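Local coordinates for protein single-stranded-DNA-specific exonuclease RecJ (Thermus thermophilus, PDB 2ZXR) that degrades single-stranded DNA as an exonuclease in the 5' to 3' direction, using divalent metal ions such as magnesium or manganese, at residues G301-H304 with R305-A308; G345-A348 with S349-E353; A624-K627 with A628-R632. All coordinates share one frame; numbering follows the deposited sequence.

Each of the three contacts joins neighbouring turns within one helix, a different helix each time. Interactions 1 and 2 stand close, with centres about 22 Å apart and nearest atoms about 7 Å apart. Helix 293-321, which carries interaction 1, also supplies E314 and E315, the partners of R350 in interaction 2. Neither contact binds metal, though both lie near the first manganese site: the side chain of L303 is about 12 Å from those of its ligands D80 and D82, and that of I346 about 10 Å from D82's. Interaction 3 belongs to the C-terminal domain, across the chain's centre, about 51 Å from interaction 1 and about 42 Å from interaction 2 between centres.

Interaction 1. Residues G301-H304 with R305-A308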
# COMPACT_ATOMS: atom_id res chain seq x y z
N GLY A 301 15.07 14.74 -22.27
CA GLY A 301 14.43 16.04 -22.43
C GLY A 301 13.07 15.87 -23.10
O GLY A 301 12.07 16.48 -22.70
N GLU A 302 13.03 15.03 -24.12
CA GLU A 302 11.77 14.76 -24.82
C GLU A 302 10.71 14.13 -23.87
O GLU A 302 9.55 14.54 -23.86
CB GLU A 302 12.04 13.83 -26.00
CG GLU A 302 10.99 13.84 -27.07
CD GLU A 302 11.21 14.97 -28.07
OE1 GLU A 302 11.29 16.15 -27.66
OE2 GLU A 302 11.31 14.66 -29.28
N LEU A 303 11.09 13.12 -23.10
CA LEU A 303 10.12 12.51 -22.18
C LEU A 303 9.63 13.57 -21.19
O LEU A 303 8.46 13.57 -20.82
CB LEU A 303 10.70 11.33 -21.40
CG LEU A 303 11.17 10.02 -22.04
CD1 LEU A 303 10.99 8.89 -21.03
CD2 LEU A 303 10.39 9.71 -23.32
N HIS A 304 10.51 14.48 -20.76
CA HIS A 304 10.07 15.53 -19.83
C HIS A 304 8.99 16.39 -20.46
O HIS A 304 8.02 16.78 -19.80
CB HIS A 304 11.23 16.42 -19.41
CG HIS A 304 12.18 15.75 -18.45
ND1 HIS A 304 13.46 16.20 -18.23
CD2 HIS A 304 12.00 14.69 -17.63
CE1 HIS A 304 14.03 15.45 -17.30
NE2 HIS A 304 13.16 14.53 -16.92
N ARG A 305 9.14 16.67 -21.76
CA ARG A 305 8.18 17.48 -22.47
C ARG A 305 6.86 16.74 -22.64
O ARG A 305 5.79 17.32 -22.47
CB ARG A 305 8.72 17.87 -23.84
CG ARG A 305 7.91 19.01 -24.44
CD ARG A 305 7.94 19.00 -25.95
NE ARG A 305 7.30 17.81 -26.48
CZ ARG A 305 7.87 17.01 -27.37
NH1 ARG A 305 9.08 17.30 -27.81
NH2 ARG A 305 7.23 15.93 -27.81
N LEU A 306 6.92 15.46 -22.98
CA LEU A 306 5.70 14.70 -23.15
C LEU A 306 4.93 14.59 -21.82
O LEU A 306 3.69 14.70 -21.79
CB LEU A 306 6.02 13.30 -23.69
CG LEU A 306 6.43 13.29 -25.17
CD1 LEU A 306 7.27 12.05 -25.45
CD2 LEU A 306 5.16 13.34 -26.08
N ASN A 307 5.65 14.37 -20.73
CA ASN A 307 5.03 14.27 -19.42
C ASN A 307 4.37 15.60 -19.00
O ASN A 307 3.32 15.61 -18.37
CB ASN A 307 6.06 13.85 -18.38
CG ASN A 307 5.43 13.50 -17.04
OD1 ASN A 307 4.64 12.56 -16.94
ND2 ASN A 307 5.78 14.26 -16.01
N ALA A 308 5.00 16.72 -19.37
CA ALA A 308 4.45 18.04 -19.06
C ALA A 308 3.17 18.25 -19.87
O ALA A 308 2.22 18.89 -19.40
CB ALA A 308 5.48 19.15 -19.39
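A short salt bridge joins E302 to R305, with OE1 of E302 2.5 Å from NH1 of R305. Only one oxygen and one nitrogen meet closely. R305 NH2 stays 4.1 Å from E302 OE1, and the carboxylate and guanidinium planes are turned 58° apart, so this is a single-point pairing and not a two-pronged one. The two side chains run side by side in the same direction. In both, CG is anti to the backbone N; R305 then folds at its third torsion (chi3 64°), which turns the guanidinium back toward the acid one turn earlier. The other carboxylate oxygen, OE2, is engaged by K283 in a second salt bridge, while R305 NH2 has a long, weak ion pair with E280.

Beneath this polar edge the helix is continuous. L306 N donates to E302 O at 2.9 Å, and N307 N to L303 O at the same length; the bonds from R305 N to G301 O and from A308 N to H304 O complete the ladder. On the buried flank L303 and L306 approach through their methyls, CD2 of L303 lying 4.4 Å from CD1 of L306. That CD1 also stands 4.4 Å from CG of E302, so the aliphatic base of the acid borders the leucines. Both leucines rest on A275 of helix 261-277, and L303 additionally meets L251 of helix 246-254. N307 shares this buried side, its OD1 accepting a hydrogen bond from R310 NH2.

The helix thus joins an apolar flank, packed on neighbouring helices, to a charged one. With K283 and R305 both placed at its carboxylate, E302 is probably held in the ionised form, each carboxylate oxygen facing a different cation.

Interaction 2. Residues G345-A348 with S349-E353; sequences GIVA and SRILE
I346 touches R350 along its aliphatic part, CG2 of I346 packing obliquely against CD of R350 at 3.9 Å, while the flat guanidinium reaches outward to helix 293-321, where NH1 forms salt bridges with both E314 and E315. The contact belongs to the helix of a beta-alpha-beta crossover in the DHHA1 domain, in which helix 341-355 connects the parallel neighbours strand 332-335 and strand 359-363.

CG of R350 is anti to the carbonyl carbon (chi1 -71°), which sets that atom 3.3 Å from O of I346, the same oxygen that accepts R350 N at 2.9 Å. The chain bends at chi3 (71°), about the CG-CD bond that lies against the isoleucine methyl.

One position further on, V347 and I351 form the apolar pair, with CG1 of V347 4.1 Å from CD1 of I351. Both side chains turn to helix 293-321, V347 meeting M317 and I351 meeting L318, while the methyl of A348 faces V359 and L361 of the adjacent strand. Helix 341-355 is thereby wedged between the sheet and helix 293-321. S349 N donates to G345 O at 3.1 Å, and the OG of S349 lies 3.5 Å from that same O of G345, at best a weak bond.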
# COMPACT_ATOMS: atom_id res chain seq x y z
N GLY A 345 -7.75 8.04 -18.36
CA GLY A 345 -7.59 7.00 -17.36
C GLY A 345 -7.18 7.58 -16.01
O GLY A 345 -7.78 7.26 -14.97
N ILE A 346 -6.14 8.42 -16.01
CA ILE A 346 -5.70 9.04 -14.76
C ILE A 346 -6.74 10.04 -14.21
O ILE A 346 -6.94 10.13 -13.01
CB ILE A 346 -4.31 9.74 -14.91
CG1 ILE A 346 -3.21 8.67 -15.09
CG2 ILE A 346 -4.01 10.59 -13.62
CD1 ILE A 346 -1.82 9.23 -15.33
N VAL A 347 -7.41 10.78 -15.09
CA VAL A 347 -8.44 11.72 -14.64
C VAL A 347 -9.55 10.93 -13.95
O VAL A 347 -10.08 11.34 -12.93
CB VAL A 347 -9.01 12.52 -15.83
CG1 VAL A 347 -10.17 13.40 -15.36
CG2 VAL A 347 -7.93 13.37 -16.44
N ALA A 348 -9.89 9.76 -14.48
CA ALA A 348 -10.93 8.93 -13.87
C ALA A 348 -10.49 8.47 -12.47
O ALA A 348 -11.28 8.50 -11.53
CB ALA A 348 -11.22 7.72 -14.75
N SER A 349 -9.23 8.02 -12.32
CA SER A 349 -8.76 7.56 -11.01
C SER A 349 -8.76 8.73 -10.04
O SER A 349 -9.13 8.60 -8.86
CB SER A 349 -7.34 6.99 -11.11
OG SER A 349 -7.34 5.77 -11.85
N ARG A 350 -8.34 9.89 -10.52
CA ARG A 350 -8.33 11.05 -9.65
C ARG A 350 -9.75 11.42 -9.21
O ARG A 350 -9.96 11.83 -8.08
CB ARG A 350 -7.62 12.22 -10.33
CG ARG A 350 -6.10 11.99 -10.43
CD ARG A 350 -5.40 13.18 -11.06
NE ARG A 350 -5.38 14.33 -10.17
CZ ARG A 350 -4.87 15.52 -10.48
NH1 ARG A 350 -4.32 15.71 -11.68
NH2 ARG A 350 -4.87 16.49 -9.58
N ILE A 351 -10.73 11.24 -10.09
CA ILE A 351 -12.11 11.55 -9.70
C ILE A 351 -12.60 10.52 -8.70
O ILE A 351 -13.26 10.85 -7.71
CB ILE A 351 -13.06 11.58 -10.91
CG1 ILE A 351 -12.70 12.78 -11.79
CG2 ILE A 351 -14.53 11.65 -10.42
CD1 ILE A 351 -13.52 12.93 -13.08
N LEU A 352 -12.31 9.26 -8.97
CA LEU A 352 -12.73 8.20 -8.08
C LEU A 352 -12.16 8.44 -6.68
O LEU A 352 -12.81 8.13 -5.67
CB LEU A 352 -12.23 6.86 -8.61
CG LEU A 352 -12.42 5.63 -7.73
CD1 LEU A 352 -12.62 4.41 -8.62
CD2 LEU A 352 -11.21 5.45 -6.80
N GLU A 353 -10.96 9.01 -6.61
CA GLU A 353 -10.33 9.21 -5.31
C GLU A 353 -10.92 10.37 -4.51
O GLU A 353 -10.94 10.35 -3.29
CB GLU A 353 -8.83 9.41 -5.49
CG GLU A 353 -8.03 9.01 -4.27
CD GLU A 353 -8.20 7.53 -3.91
OE1 GLU A 353 -8.49 7.26 -2.72
OE2 GLU A 353 -8.04 6.65 -4.81

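Interaction 3. Residues A624-K627 with A628-R632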
# COMPACT_ATOMS: atom_id res chain seq x y z
N ALA A 624 10.85 -5.25 27.18
CA ALA A 624 10.22 -4.33 28.11
C ALA A 624 9.35 -3.45 27.23
O ALA A 624 8.33 -2.90 27.67
CB ALA A 624 11.29 -3.49 28.81
N ARG A 625 9.76 -3.31 25.97
CA ARG A 625 9.02 -2.50 25.01
C ARG A 625 7.73 -3.20 24.60
O ARG A 625 6.75 -2.54 24.24
CB ARG A 625 9.89 -2.21 23.78
CG ARG A 625 11.03 -1.22 24.04
CD ARG A 625 11.37 -0.47 22.76
NE ARG A 625 12.13 -1.28 21.81
CZ ARG A 625 12.10 -1.12 20.48
NH1 ARG A 625 11.35 -0.18 19.93
NH2 ARG A 625 12.85 -1.89 19.71
N LEU A 626 7.72 -4.53 24.65
CA LEU A 626 6.52 -5.28 24.31
C LEU A 626 5.51 -4.93 25.42
O LEU A 626 4.34 -4.64 25.16
CB LEU A 626 6.79 -6.79 24.31
CG LEU A 626 6.01 -7.72 23.38
CD1 LEU A 626 6.06 -9.13 23.94
CD2 LEU A 626 4.58 -7.31 23.23
N LYS A 627 5.97 -4.94 26.66
CA LYS A 627 5.10 -4.64 27.80
C LYS A 627 4.54 -3.24 27.67
O LYS A 627 3.35 -3.01 27.85
CB LYS A 627 5.87 -4.75 29.11
CG LYS A 627 5.22 -5.69 30.10
CD LYS A 627 5.09 -5.05 31.48
CE LYS A 627 6.33 -5.23 32.34
NZ LYS A 627 6.06 -4.78 33.75
N ALA A 628 5.44 -2.32 27.36
CA ALA A 628 5.08 -0.92 27.20
C ALA A 628 4.02 -0.76 26.12
O ALA A 628 3.11 0.05 26.27
CB ALA A 628 6.32 -0.10 26.84
N LEU A 629 4.13 -1.50 25.03
CA LEU A 629 3.11 -1.39 23.97
C LEU A 629 1.74 -1.83 24.51
O LEU A 629 0.72 -1.16 24.28
CB LEU A 629 3.49 -2.24 22.75
CG LEU A 629 2.56 -2.20 21.54
CD1 LEU A 629 3.38 -2.60 20.27
CD2 LEU A 629 1.38 -3.14 21.74
N VAL A 630 1.71 -2.96 25.21
CA VAL A 630 0.47 -3.48 25.78
C VAL A 630 -0.14 -2.48 26.77
O VAL A 630 -1.35 -2.24 26.75
CB VAL A 630 0.72 -4.86 26.45
CG1 VAL A 630 -0.57 -5.37 27.09
CG2 VAL A 630 1.22 -5.85 25.40
N HIS A 631 0.71 -1.89 27.61
CA HIS A 631 0.25 -0.88 28.58
C HIS A 631 -0.39 0.32 27.91
O HIS A 631 -1.49 0.74 28.28
CB HIS A 631 1.41 -0.42 29.47
CG HIS A 631 1.85 -1.47 30.45
ND1 HIS A 631 2.90 -1.29 31.33
CD2 HIS A 631 1.34 -2.70 30.72
CE1 HIS A 631 3.02 -2.36 32.09
NE2 HIS A 631 2.09 -3.23 31.75
N ARG A 632 0.28 0.88 26.91
CA ARG A 632 -0.25 2.04 26.19
C ARG A 632 -1.58 1.66 25.52
O ARG A 632 -2.52 2.46 25.46
CB ARG A 632 0.79 2.50 25.15
CG ARG A 632 0.31 3.47 24.10
CD ARG A 632 1.05 3.17 22.77
NE ARG A 632 2.44 2.87 23.07
CZ ARG A 632 3.26 2.16 22.30
NH1 ARG A 632 2.85 1.67 21.14
NH2 ARG A 632 4.48 1.90 22.73
O HOH W 1 6.53 -0.05 22.90
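K627 and H631 meet through carbon: the lysine's CD lies 3.4 Å from CE1 of H631 and 3.5 Å from its NE2, the two side chains slanting across one another. Bends at the lysine's second and third torsions bring CD to this part of the ring, and the chain then leads away, NZ of K627 ending 4.7 Å from H631 NE2, beyond direct contact.

Among the polar contacts, O of K627 accepts H631 N at 2.9 Å and also sits 3.3 Å above one face of the H631 ring, offset toward its rim. R625 O has two donors: L629 N, and a water 2.8 Å away that also reaches R632 NH2 through a weak bond. The guanidinium of R625 itself turns elsewhere, to a salt bridge with E446.

Apolar packing is carried by L626 and V630, with CD2 of L626 4.3 Å from CG2 of V630. L626 continues onto W18 and M22 of helix 15-25, and L629 touches W18 as well as P29 and L33 of helix 29-37, so helix 624-639 of the C-terminal domain is packed against the chain's N-terminal helices.

The ammonium of K627 nearby would probably disfavour a positive charge on H631.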